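Side-chain contacts in THB11 (Chlamydomonas reinhardtii, PDB 6TD7), which binds heme b as the truncated-globin part of a longer protein, probably to carry or react with small ligands such as oxygen, and here holds cyanide: residues Glu29-Tyr32 and Arg33-Ala37; Leu82-Ile85 and Lys86-Phe90; Glu93-Asp96 and Leu97-Tyr101; Glu118-Arg121 and Arg122-Pro125. All coordinates share one frame; numbering follows the deposited sequence. Where two conformers were deposited one is given.

Contact 1 (Glu29-Tyr32 and Arg33-Ala37). With CYN (cyanide ion), chain C.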
# COMPACT_ATOMS: atom_id res chain seq x y z
N GLU A 29 -10.18 1.03 1.68
CA GLU A 29 -11.14 1.52 0.69
C GLU A 29 -10.94 3.00 0.41
O GLU A 29 -11.04 3.44 -0.74
CB GLU A 29 -12.56 1.23 1.17
CG GLU A 29 -12.93 -0.24 1.09
CD GLU A 29 -14.24 -0.58 1.80
OE1 GLU A 29 -14.77 0.28 2.53
OE2 GLU A 29 -14.72 -1.71 1.62
N LEU A 30 -10.65 3.78 1.45
CA LEU A 30 -10.36 5.20 1.25
C LEU A 30 -9.05 5.39 0.50
O LEU A 30 -8.96 6.24 -0.40
CB LEU A 30 -10.32 5.89 2.61
CG LEU A 30 -10.11 7.39 2.73
CD1 LEU A 30 -11.05 8.14 1.81
CD2 LEU A 30 -10.31 7.78 4.19
N PHE A 31 -8.03 4.60 0.85
CA PHE A 31 -6.78 4.58 0.09
C PHE A 31 -7.06 4.42 -1.40
O PHE A 31 -6.56 5.20 -2.22
CB PHE A 31 -5.89 3.46 0.62
CG PHE A 31 -4.73 3.11 -0.27
CD1 PHE A 31 -3.64 3.95 -0.38
CD2 PHE A 31 -4.71 1.91 -0.96
CE1 PHE A 31 -2.56 3.62 -1.20
CE2 PHE A 31 -3.64 1.56 -1.78
CZ PHE A 31 -2.56 2.42 -1.90
N TYR A 32 -7.85 3.41 -1.78
CA TYR A 32 -8.10 3.20 -3.20
C TYR A 32 -8.94 4.32 -3.80
O TYR A 32 -8.74 4.69 -4.96
CB TYR A 32 -8.75 1.84 -3.43
CG TYR A 32 -7.73 0.73 -3.45
CD1 TYR A 32 -6.87 0.57 -4.53
CD2 TYR A 32 -7.61 -0.14 -2.38
CE1 TYR A 32 -5.92 -0.44 -4.54
CE2 TYR A 32 -6.68 -1.15 -2.39
CZ TYR A 32 -5.83 -1.29 -3.46
OH TYR A 32 -4.91 -2.31 -3.43
N ARG A 33 -9.87 4.89 -3.03
CA ARG A 33 -10.62 6.02 -3.55
C ARG A 33 -9.69 7.18 -3.90
O ARG A 33 -9.82 7.79 -4.97
CB ARG A 33 -11.67 6.45 -2.53
CG ARG A 33 -12.93 7.03 -3.15
CD ARG A 33 -14.18 6.61 -2.38
NE ARG A 33 -14.19 7.17 -1.04
CZ ARG A 33 -14.38 6.49 0.09
NH1 ARG A 33 -14.59 5.18 0.07
NH2 ARG A 33 -14.36 7.13 1.24
N LYS A 34 -8.73 7.48 -3.02
CA LYS A 34 -7.77 8.54 -3.30
C LYS A 34 -6.90 8.21 -4.51
O LYS A 34 -6.64 9.08 -5.35
CB LYS A 34 -6.90 8.78 -2.07
CG LYS A 34 -7.64 9.40 -0.89
CD LYS A 34 -6.91 9.17 0.42
CE LYS A 34 -7.58 9.89 1.57
NZ LYS A 34 -7.38 11.36 1.51
N LEU A 35 -6.44 6.96 -4.60
CA LEU A 35 -5.58 6.56 -5.71
C LEU A 35 -6.25 6.83 -7.05
O LEU A 35 -5.66 7.45 -7.95
CB LEU A 35 -5.23 5.07 -5.62
CG LEU A 35 -4.14 4.52 -4.71
CD1 LEU A 35 -3.76 3.12 -5.22
CD2 LEU A 35 -2.91 5.41 -4.63
N TYR A 36 -7.47 6.32 -7.21
CA TYR A 36 -8.17 6.41 -8.49
C TYR A 36 -8.62 7.83 -8.80
O TYR A 36 -8.92 8.13 -9.96
CB TYR A 36 -9.37 5.46 -8.49
CG TYR A 36 -9.01 4.03 -8.84
CD1 TYR A 36 -8.54 3.16 -7.88
CD2 TYR A 36 -9.15 3.57 -10.14
CE1 TYR A 36 -8.21 1.85 -8.19
CE2 TYR A 36 -8.83 2.26 -10.47
CZ TYR A 36 -8.36 1.41 -9.49
OH TYR A 36 -8.04 0.12 -9.81
N ALA A 37 -8.68 8.70 -7.81
CA ALA A 37 -9.00 10.10 -8.01
C ALA A 37 -7.79 10.95 -8.35
O ALA A 37 -7.94 12.15 -8.62
CB ALA A 37 -9.68 10.67 -6.75
C CYN C . -1.55 -1.45 -5.05
N CYN C . -2.68 -1.68 -4.93
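Tyr-32 and Tyr-36 stand one turn apart near the end of helix 21-36, side by side and pointing the same way, with CD1 of Tyr-32 4.1 Å from CE1 of Tyr-36. The carbonyls of Glu-29, Leu-30, Phe-31 and Tyr-32 are each satisfied by the N-H four residues further on. The last of these bonds, from Tyr-36 N to Tyr-32 O, spans 3.1 Å and is almost straight (171°). Tyr-32 O also faces the edge of the Tyr-36 ring, in its plane, 3.3 Å from CD1; the hydroxyl of Tyr-36 has its own acceptor in Gln-48 O. Along another side of the helix, Lys-34 lays its CE 3.7 Å from CG of Leu-30 and carries NZ onward to salt bridges with Glu-104 and Glu-108. Leu-35 sets CG over one face of the Phe-31 ring, 4.1 Å from its centroid, in a CH-pi contact, while Phe-102 meets the same ring edge-to-face. With CG beside the backbone N (chi1 -82°), Tyr-32 leans into the heme pocket, where its OH donates a 2.8 Å hydrogen bond to the cyanide N, which sits at the ring edge near its plane. With Leu-53 and Gln-57 completing the cyanide pocket, this hydroxyl grips the outer atom of the bound ligand, consistent with the ligand-stabilising distal tyrosine of truncated hemoglobins.

Contact 2 (Leu82-Ile85 and Lys86-Phe90); sequences LRII and KQRGF. With HEM (protoporphyrin IX containing Fe), chain B.
In Ile-84, chi1 of 52° puts CG1 between the backbone N and the carbonyl carbon, while Phe-90 has CG on the far side from its own N (chi1 -170°); together these torsions send the two side chains the same way, side by side, toward the heme. The CD1 methyl of Ile-84 lies over one face of the Phe-90 ring, 3.7 Å from the centroid, in a CH-pi contact. Ile-85 comes to the edge of that ring, close to its plane, with CG1 3.9 Å from CD2, and Tyr-44 adds an edge-to-face partner. Ile-84 and Phe-90 both reach the porphyrin: Ile-84 CD1 is 3.6 Å from HEM CHB, and Phe-90 CZ is 3.5 Å from HEM C3B.

The backbone turn that delivers Phe-90 is the end of helix 77-88. Gly-89 departs from helical geometry with a positive phi (78°), after which the N-H of Phe-90 reaches back six residues to Ile-84 O, 3.1 Å away. Arg-88 N binds the same oxygen at 2.9 Å, the two donors approaching from opposite faces of the carbonyl plane. From the last helical residue, the guanidinium of Arg-88 forms a salt bridge with Asp-47.

Arg-83, a heme-binding residue, turns an edge of its guanidinium to a propionate, although the modelled separation is too short to be trusted. The chemistry is thus divided: a doubly gripped carbonyl of Ile-84 ties down the backbone of Phe-90, and the side chains of these two residues pack against the porphyrin beside the axial His-81.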
# COMPACT_ATOMS: atom_id res chain seq x y z
N LEU A 82 5.92 -4.48 -12.17
CA LEU A 82 6.95 -4.31 -13.20
C LEU A 82 6.34 -3.98 -14.56
O LEU A 82 6.99 -3.33 -15.38
CB LEU A 82 7.82 -5.56 -13.29
CG LEU A 82 9.07 -5.42 -14.17
CD1 LEU A 82 9.94 -4.25 -13.72
CD2 LEU A 82 9.91 -6.71 -14.19
N ARG A 83 5.09 -4.40 -14.80
CA ARG A 83 4.42 -4.02 -16.04
C ARG A 83 4.21 -2.51 -16.11
O ARG A 83 4.54 -1.87 -17.12
CB ARG A 83 3.08 -4.74 -16.17
CG ARG A 83 3.17 -6.24 -16.38
CD ARG A 83 1.83 -6.91 -16.08
NE ARG A 83 1.51 -6.86 -14.65
CZ ARG A 83 1.71 -7.86 -13.79
NH1 ARG A 83 2.22 -9.01 -14.20
NH2 ARG A 83 1.39 -7.70 -12.52
N ILE A 84 3.65 -1.91 -15.06
CA ILE A 84 3.39 -0.48 -15.15
C ILE A 84 4.69 0.31 -15.08
O ILE A 84 4.78 1.42 -15.62
CB ILE A 84 2.38 -0.01 -14.08
CG1 ILE A 84 2.78 -0.44 -12.66
CG2 ILE A 84 0.99 -0.55 -14.40
CD1 ILE A 84 2.00 0.29 -11.59
N ILE A 85 5.72 -0.25 -14.43
CA ILE A 85 7.04 0.38 -14.45
C ILE A 85 7.56 0.46 -15.88
O ILE A 85 7.84 1.54 -16.41
CB ILE A 85 8.03 -0.38 -13.55
CG1 ILE A 85 7.66 -0.18 -12.07
CG2 ILE A 85 9.47 0.07 -13.81
CD1 ILE A 85 8.49 -1.00 -11.11
N LYS A 86 7.69 -0.70 -16.54
CA LYS A 86 8.33 -0.75 -17.85
C LYS A 86 7.43 -0.17 -18.94
O LYS A 86 7.93 0.45 -19.89
CB LYS A 86 8.71 -2.19 -18.19
CG LYS A 86 9.78 -2.79 -17.29
CD LYS A 86 11.15 -2.20 -17.63
CE LYS A 86 12.04 -2.03 -16.40
NZ LYS A 86 12.64 -0.67 -16.35
N GLN A 87 6.13 -0.38 -18.84
CA GLN A 87 5.24 0.06 -19.91
C GLN A 87 4.75 1.48 -19.74
O GLN A 87 4.56 2.19 -20.74
CB GLN A 87 4.06 -0.91 -20.02
CG GLN A 87 4.48 -2.32 -20.40
CD GLN A 87 3.33 -3.30 -20.42
OE1 GLN A 87 2.16 -2.91 -20.43
NE2 GLN A 87 3.65 -4.59 -20.42
N ARG A 88 4.56 1.95 -18.50
CA ARG A 88 3.95 3.24 -18.24
C ARG A 88 4.79 4.18 -17.38
O ARG A 88 4.35 5.30 -17.09
CB ARG A 88 2.58 3.04 -17.58
CG ARG A 88 1.79 1.91 -18.20
CD ARG A 88 0.32 1.99 -17.86
NE ARG A 88 -0.42 0.88 -18.44
CZ ARG A 88 -1.72 0.67 -18.28
NH1 ARG A 88 -2.44 1.51 -17.55
NH2 ARG A 88 -2.30 -0.37 -18.85
N GLY A 89 5.99 3.76 -16.97
CA GLY A 89 6.87 4.65 -16.25
C GLY A 89 6.55 4.87 -14.79
O GLY A 89 7.00 5.87 -14.22
N PHE A 90 5.76 3.99 -14.17
CA PHE A 90 5.56 4.02 -12.73
C PHE A 90 6.88 4.25 -12.02
O PHE A 90 7.85 3.50 -12.22
CB PHE A 90 4.93 2.69 -12.29
CG PHE A 90 4.44 2.68 -10.86
CD1 PHE A 90 3.48 3.58 -10.43
CD2 PHE A 90 4.91 1.72 -9.97
CE1 PHE A 90 3.02 3.55 -9.13
CE2 PHE A 90 4.45 1.68 -8.66
CZ PHE A 90 3.50 2.60 -8.25
CHA HEM B . -0.16 -4.91 -6.91
CHB HEM B . -0.34 -0.46 -8.91
CHC HEM B . 0.96 1.63 -4.72
CHD HEM B . 1.60 -2.85 -2.82
C1A HEM B . -0.36 -3.89 -7.82
C2A HEM B . -0.87 -3.99 -9.18
C3A HEM B . -0.91 -2.76 -9.70
C4A HEM B . -0.43 -1.83 -8.71
CMA HEM B . -1.39 -2.37 -11.12
CAA HEM B . -1.33 -5.27 -9.93
CBA HEM B . -0.25 -6.34 -9.98
CGA HEM B . -0.84 -7.63 -10.48
O1A HEM B . -0.05 -8.52 -10.89
O2A HEM B . -2.10 -7.77 -10.48
C1B HEM B . -0.06 0.49 -7.94
C2B HEM B . -0.16 1.92 -8.12
C3B HEM B . 0.21 2.51 -6.97
C4B HEM B . 0.54 1.47 -6.02
CMB HEM B . -0.59 2.64 -9.41
CAB HEM B . 0.24 4.04 -6.74
CBB HEM B . 0.88 4.58 -5.70
C1C HEM B . 1.21 0.58 -3.86
C2C HEM B . 1.57 0.75 -2.48
C3C HEM B . 1.77 -0.46 -1.95
C4C HEM B . 1.51 -1.47 -2.97
CMC HEM B . 1.74 2.11 -1.76
CAC HEM B . 2.17 -0.68 -0.49
CBC HEM B . 3.00 -1.68 -0.18
C1D HEM B . 1.09 -3.77 -3.72
C2D HEM B . 0.84 -5.17 -3.45
C3D HEM B . 0.37 -5.74 -4.57
C4D HEM B . 0.28 -4.72 -5.60
CMD HEM B . 1.08 -5.87 -2.10
CAD HEM B . -0.08 -7.20 -4.76
CBD HEM B . 1.05 -8.15 -5.08
CGD HEM B . 0.39 -9.50 -5.05
O1D HEM B . 0.49 -10.20 -4.01
O2D HEM B . -0.27 -9.85 -6.06
NA HEM B . -0.10 -2.55 -7.58
NB HEM B . 0.36 0.25 -6.65
NC HEM B . 1.17 -0.78 -4.13
ND HEM B . 0.74 -3.54 -5.04
FE HEM B . 0.53 -1.70 -5.82

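Contact 3 (Glu93-Asp96 and Leu97-Tyr101); sequences EDFD and LGMKY. With HEM (protoporphyrin IX containing Fe), chain B.
The Phe-95 ring lies between Met-99 and the heme, and both meet it obliquely, neither squarely over a face nor in the plane of an edge. Its CE1 corner is pressed to the porphyrin, 3.2 Å from HEM C2C and 3.3 Å from the methyl carbon HEM CMC. Across the ring, the CE2 corner is 3.6 Å from SD of Met-99. This is a Met-aromatic contact, with the sulfur 4.6 Å from the ring centroid and 57° off the normal.

Met-99 owes this reach to a chain that runs extended through chi2 and bends only at chi3 (-44°), a turn that folds CE back to 3.6 Å from CD2 of Phe-95. The same methyl lies 3.6 Å from OD1 of Asp-96, an oxygen whose charge is met by a salt bridge to Lys-127. Phe-95, its CG anti to the backbone N (chi1 -164°), is also touched by Ile-130 and Phe-131 of helix 125-131.

All of this sits on helix 92-108, which in the globin fold runs past the heme on the proximal side, where His-81 binds the iron. The helix keeps its regular bonds here, from the N-H groups of Leu-97, Gly-98, Met-99 and Lys-100 to the carbonyls of Glu-93, Asp-94, Phe-95 and Asp-96. Gly-98, bearing no side chain, lets a heme vinyl group settle directly on the backbone, with its CA 3.4 Å from HEM CBB. The Asp-94 carboxylate turns away from the heme, to Gln-40 NE2 through OD1 and to the backbone N of Ser-91 through OD2.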
# COMPACT_ATOMS: atom_id res chain seq x y z
N GLU A 93 8.35 8.45 -7.38
CA GLU A 93 7.50 9.57 -7.00
C GLU A 93 6.03 9.19 -7.00
O GLU A 93 5.27 9.72 -6.18
CB GLU A 93 7.77 10.75 -7.94
CG GLU A 93 9.18 11.30 -7.81
CD GLU A 93 10.10 10.81 -8.92
OE1 GLU A 93 10.87 11.64 -9.45
OE2 GLU A 93 10.06 9.61 -9.26
N ASP A 94 5.60 8.29 -7.89
CA ASP A 94 4.22 7.81 -7.83
C ASP A 94 3.99 6.98 -6.57
O ASP A 94 2.94 7.09 -5.93
CB ASP A 94 3.89 6.98 -9.08
CG ASP A 94 4.02 7.78 -10.37
OD1 ASP A 94 3.51 8.92 -10.42
OD2 ASP A 94 4.62 7.25 -11.33
N PHE A 95 4.98 6.18 -6.18
CA PHE A 95 4.85 5.40 -4.95
C PHE A 95 4.76 6.31 -3.73
O PHE A 95 4.00 6.02 -2.79
CB PHE A 95 6.02 4.42 -4.81
CG PHE A 95 5.77 3.33 -3.80
CD1 PHE A 95 4.89 2.30 -4.08
CD2 PHE A 95 6.41 3.34 -2.58
CE1 PHE A 95 4.65 1.30 -3.16
CE2 PHE A 95 6.18 2.33 -1.65
CZ PHE A 95 5.30 1.32 -1.94
N ASP A 96 5.52 7.40 -3.71
CA ASP A 96 5.41 8.36 -2.62
C ASP A 96 3.97 8.86 -2.48
O ASP A 96 3.43 8.95 -1.38
CB ASP A 96 6.34 9.55 -2.84
CG ASP A 96 7.81 9.20 -2.68
OD1 ASP A 96 8.15 8.17 -2.06
OD2 ASP A 96 8.64 10.00 -3.17
N LEU A 97 3.34 9.19 -3.61
CA LEU A 97 1.95 9.66 -3.57
C LEU A 97 1.04 8.58 -2.99
O LEU A 97 0.16 8.88 -2.18
CB LEU A 97 1.53 10.06 -4.98
CG LEU A 97 0.31 10.94 -5.21
CD1 LEU A 97 0.21 12.08 -4.22
CD2 LEU A 97 0.39 11.48 -6.64
N GLY A 98 1.23 7.33 -3.41
CA GLY A 98 0.48 6.25 -2.81
C GLY A 98 0.65 6.18 -1.30
O GLY A 98 -0.32 5.97 -0.57
N MET A 99 1.88 6.34 -0.82
CA MET A 99 2.10 6.29 0.62
C MET A 99 1.46 7.48 1.33
O MET A 99 0.92 7.34 2.43
CB MET A 99 3.60 6.20 0.92
CG MET A 99 4.09 4.74 0.95
SD MET A 99 5.86 4.50 1.21
CE MET A 99 6.56 5.74 0.13
N LYS A 100 1.51 8.66 0.71
CA LYS A 100 0.78 9.81 1.24
C LYS A 100 -0.70 9.49 1.41
O LYS A 100 -1.30 9.78 2.45
CB LYS A 100 0.97 11.02 0.32
CG LYS A 100 0.24 12.30 0.74
CD LYS A 100 -0.61 12.88 -0.39
CE LYS A 100 -0.49 14.40 -0.49
NZ LYS A 100 -1.82 15.08 -0.45
N TYR A 101 -1.30 8.86 0.39
CA TYR A 101 -2.73 8.59 0.43
C TYR A 101 -3.08 7.52 1.46
O TYR A 101 -4.15 7.58 2.08
CB TYR A 101 -3.21 8.16 -0.95
CG TYR A 101 -3.30 9.29 -1.94
CD1 TYR A 101 -3.76 10.54 -1.56
CD2 TYR A 101 -2.92 9.11 -3.27
CE1 TYR A 101 -3.85 11.57 -2.46
CE2 TYR A 101 -3.01 10.14 -4.18
CZ TYR A 101 -3.47 11.37 -3.77
OH TYR A 101 -3.56 12.41 -4.66
CHA HEM B . -0.16 -4.91 -6.91
CHB HEM B . -0.34 -0.46 -8.91
CHC HEM B . 0.96 1.63 -4.72
CHD HEM B . 1.60 -2.85 -2.82
C1A HEM B . -0.36 -3.89 -7.82
C2A HEM B . -0.87 -3.99 -9.18
C3A HEM B . -0.91 -2.76 -9.70
C4A HEM B . -0.43 -1.83 -8.71
CMA HEM B . -1.39 -2.37 -11.12
CAA HEM B . -1.33 -5.27 -9.93
CBA HEM B . -0.25 -6.34 -9.98
CGA HEM B . -0.84 -7.63 -10.48
O1A HEM B . -0.05 -8.52 -10.89
O2A HEM B . -2.10 -7.77 -10.48
C1B HEM B . -0.06 0.49 -7.94
C2B HEM B . -0.16 1.92 -8.12
C3B HEM B . 0.21 2.51 -6.97
C4B HEM B . 0.54 1.47 -6.02
CMB HEM B . -0.59 2.64 -9.41
CAB HEM B . 0.24 4.04 -6.74
CBB HEM B . 0.88 4.58 -5.70
C1C HEM B . 1.21 0.58 -3.86
C2C HEM B . 1.57 0.75 -2.48
C3C HEM B . 1.77 -0.46 -1.95
C4C HEM B . 1.51 -1.47 -2.97
CMC HEM B . 1.74 2.11 -1.76
CAC HEM B . 2.17 -0.68 -0.49
CBC HEM B . 3.00 -1.68 -0.18
C1D HEM B . 1.09 -3.77 -3.72
C2D HEM B . 0.84 -5.17 -3.45
C3D HEM B . 0.37 -5.74 -4.57
C4D HEM B . 0.28 -4.72 -5.60
CMD HEM B . 1.08 -5.87 -2.10
CAD HEM B . -0.08 -7.20 -4.76
CBD HEM B . 1.05 -8.15 -5.08
CGD HEM B . 0.39 -9.50 -5.05
O1D HEM B . 0.49 -10.20 -4.01
O2D HEM B . -0.27 -9.85 -6.06
NA HEM B . -0.10 -2.55 -7.58
NB HEM B . 0.36 0.25 -6.65
NC HEM B . 1.17 -0.78 -4.13
ND HEM B . 0.74 -3.54 -5.04
FE HEM B . 0.53 -1.70 -5.82

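Contact 4 (Glu118-Arg121 and Arg122-Pro125). With HEM (protoporphyrin IX containing Fe), chain B.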
# COMPACT_ATOMS: atom_id res chain seq x y z
N GLU A 118 4.23 3.99 12.82
CA GLU A 118 4.58 2.57 12.92
C GLU A 118 4.21 1.82 11.65
O GLU A 118 5.03 1.06 11.10
CB GLU A 118 3.87 1.97 14.13
CG GLU A 118 4.09 0.49 14.36
CD GLU A 118 3.27 -0.02 15.53
OE1 GLU A 118 2.78 0.82 16.31
OE2 GLU A 118 3.11 -1.25 15.66
N VAL A 119 2.98 2.01 11.15
CA VAL A 119 2.54 1.36 9.93
C VAL A 119 3.37 1.82 8.74
O VAL A 119 3.82 1.01 7.92
CB VAL A 119 1.04 1.62 9.70
CG1 VAL A 119 0.59 1.13 8.33
CG2 VAL A 119 0.23 0.98 10.79
N MET A 120 3.58 3.13 8.60
CA MET A 120 4.33 3.62 7.44
C MET A 120 5.78 3.16 7.48
O MET A 120 6.38 2.96 6.42
CB MET A 120 4.25 5.14 7.34
CG MET A 120 2.84 5.69 7.15
SD MET A 120 1.83 4.78 5.97
CE MET A 120 2.76 5.06 4.47
N ARG A 121 6.37 2.98 8.66
CA ARG A 121 7.74 2.47 8.72
C ARG A 121 7.82 1.03 8.23
O ARG A 121 8.82 0.63 7.64
CB ARG A 121 8.30 2.59 10.14
CG ARG A 121 8.91 3.95 10.44
CD ARG A 121 9.65 3.99 11.79
NE ARG A 121 8.76 3.66 12.89
CZ ARG A 121 8.00 4.54 13.54
NH1 ARG A 121 8.01 5.82 13.21
NH2 ARG A 121 7.21 4.12 14.52
N ARG A 122 6.77 0.24 8.47
CA ARG A 122 6.75 -1.12 7.96
C ARG A 122 6.62 -1.16 6.45
O ARG A 122 7.12 -2.08 5.80
CB ARG A 122 5.58 -1.89 8.58
CG ARG A 122 5.96 -2.78 9.73
CD ARG A 122 4.83 -3.75 10.03
NE ARG A 122 5.34 -5.11 10.15
CZ ARG A 122 4.62 -6.13 10.61
NH1 ARG A 122 3.36 -5.95 11.00
NH2 ARG A 122 5.18 -7.33 10.69
N MET A 123 5.95 -0.15 5.88
CA MET A 123 5.70 -0.11 4.44
C MET A 123 6.88 0.48 3.68
O MET A 123 7.06 0.17 2.50
CB MET A 123 4.45 0.72 4.17
CG MET A 123 3.98 0.68 2.74
SD MET A 123 2.59 1.78 2.46
CE MET A 123 1.38 1.12 3.60
N LEU A 124 7.67 1.34 4.33
CA LEU A 124 8.71 2.07 3.62
C LEU A 124 9.68 1.16 2.88
O LEU A 124 10.01 1.48 1.72
CB LEU A 124 9.46 2.97 4.60
CG LEU A 124 10.68 3.70 4.01
CD1 LEU A 124 10.30 4.48 2.77
CD2 LEU A 124 11.29 4.61 5.07
N PRO A 125 10.17 0.07 3.45
CA PRO A 125 11.12 -0.78 2.70
C PRO A 125 10.60 -1.22 1.33
O PRO A 125 11.39 -1.53 0.44
CB PRO A 125 11.33 -1.98 3.64
CG PRO A 125 11.01 -1.45 5.01
CD PRO A 125 9.90 -0.46 4.80
CHA HEM B . -0.16 -4.91 -6.91
CHB HEM B . -0.34 -0.46 -8.91
CHC HEM B . 0.96 1.63 -4.72
CHD HEM B . 1.60 -2.85 -2.82
C1A HEM B . -0.36 -3.89 -7.82
C2A HEM B . -0.87 -3.99 -9.18
C3A HEM B . -0.91 -2.76 -9.70
C4A HEM B . -0.43 -1.83 -8.71
CMA HEM B . -1.39 -2.37 -11.12
CAA HEM B . -1.33 -5.27 -9.93
CBA HEM B . -0.25 -6.34 -9.98
CGA HEM B . -0.84 -7.63 -10.48
O1A HEM B . -0.05 -8.52 -10.89
O2A HEM B . -2.10 -7.77 -10.48
C1B HEM B . -0.06 0.49 -7.94
C2B HEM B . -0.16 1.92 -8.12
C3B HEM B . 0.21 2.51 -6.97
C4B HEM B . 0.54 1.47 -6.02
CMB HEM B . -0.59 2.64 -9.41
CAB HEM B . 0.24 4.04 -6.74
CBB HEM B . 0.88 4.58 -5.70
C1C HEM B . 1.21 0.58 -3.86
C2C HEM B . 1.57 0.75 -2.48
C3C HEM B . 1.77 -0.46 -1.95
C4C HEM B . 1.51 -1.47 -2.97
CMC HEM B . 1.74 2.11 -1.76
CAC HEM B . 2.17 -0.68 -0.49
CBC HEM B . 3.00 -1.68 -0.18
C1D HEM B . 1.09 -3.77 -3.72
C2D HEM B . 0.84 -5.17 -3.45
C3D HEM B . 0.37 -5.74 -4.57
C4D HEM B . 0.28 -4.72 -5.60
CMD HEM B . 1.08 -5.87 -2.10
CAD HEM B . -0.08 -7.20 -4.76
CBD HEM B . 1.05 -8.15 -5.08
CGD HEM B . 0.39 -9.50 -5.05
O1D HEM B . 0.49 -10.20 -4.01
O2D HEM B . -0.27 -9.85 -6.06
NA HEM B . -0.10 -2.55 -7.58
NB HEM B . 0.36 0.25 -6.65
NC HEM B . 1.17 -0.78 -4.13
ND HEM B . 0.74 -3.54 -5.04
FE HEM B . 0.53 -1.70 -5.82
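Met-123 lies alongside Met-120, pointing the same way, and can be traced from backbone to methyl in the conformer given, one of two deposited. Its CB rests against the preceding turn, 3.7 Å from Met-120 O. With CG anti to the backbone N (chi1 -172°), the chain leaves the helix extended, and CG approaches a vinyl group of the heme, 3.9 Å from HEM CBC. SD is wedged between two partners: it is 3.9 Å from HEM CAC on the cofactor and 3.9 Å from CE of Met-120. A bend at chi3 (-59°) then leaves CE of Met-123 4.3 Å from that same Met-120 methyl. Met-120 can meet it because its own chain is folded at both chi2 and chi3. Met-99 and Phe-102 of helix 92-108 and Leu-64 of helix 50-64 also pack against Met-123.

The backbone beneath belongs to helix 113-123. Leu-124 N still binds Met-120 O at 2.9 Å, but Pro-125 has no N-H to give Arg-121 O and presents its CD instead, 3.2 Å from that oxygen. On other sides the polar ends are tied to distant parts of the chain: Glu-118 forms a salt bridge with Arg-17, while Arg-122 has a cation-pi contact with Trp-63 and a hydrogen bond to Pro-67 O.

Helix 113-123 thus brings a methionine to the vinyl edge of the porphyrin, contributing to the apolar lining of the heme pocket in this truncated-globin fold.

All four contacts border the heme pocket. Contact 1 reaches its distal side, where cyanide is bound; contacts 2 and 3 bear on the proximal side, and contact 4 meets a vinyl edge. Contact 3 links the others: Phe-31 CE1 of contact 1 touches Gly-98 O at 3.3 Å, and Met-99 CG meets Met-123 SD of contact 4 at 3.6 Å. Contact 2 barely touches contact 3, with Gly-89 O 4.0 Å from Asp-94 OD2. Contacts 1 and 4, with centres 19 Å apart, and contacts 2 and 4, with centres 23 Å apart, do not touch; the heme is touched by all four, in contact 1 through Leu-35.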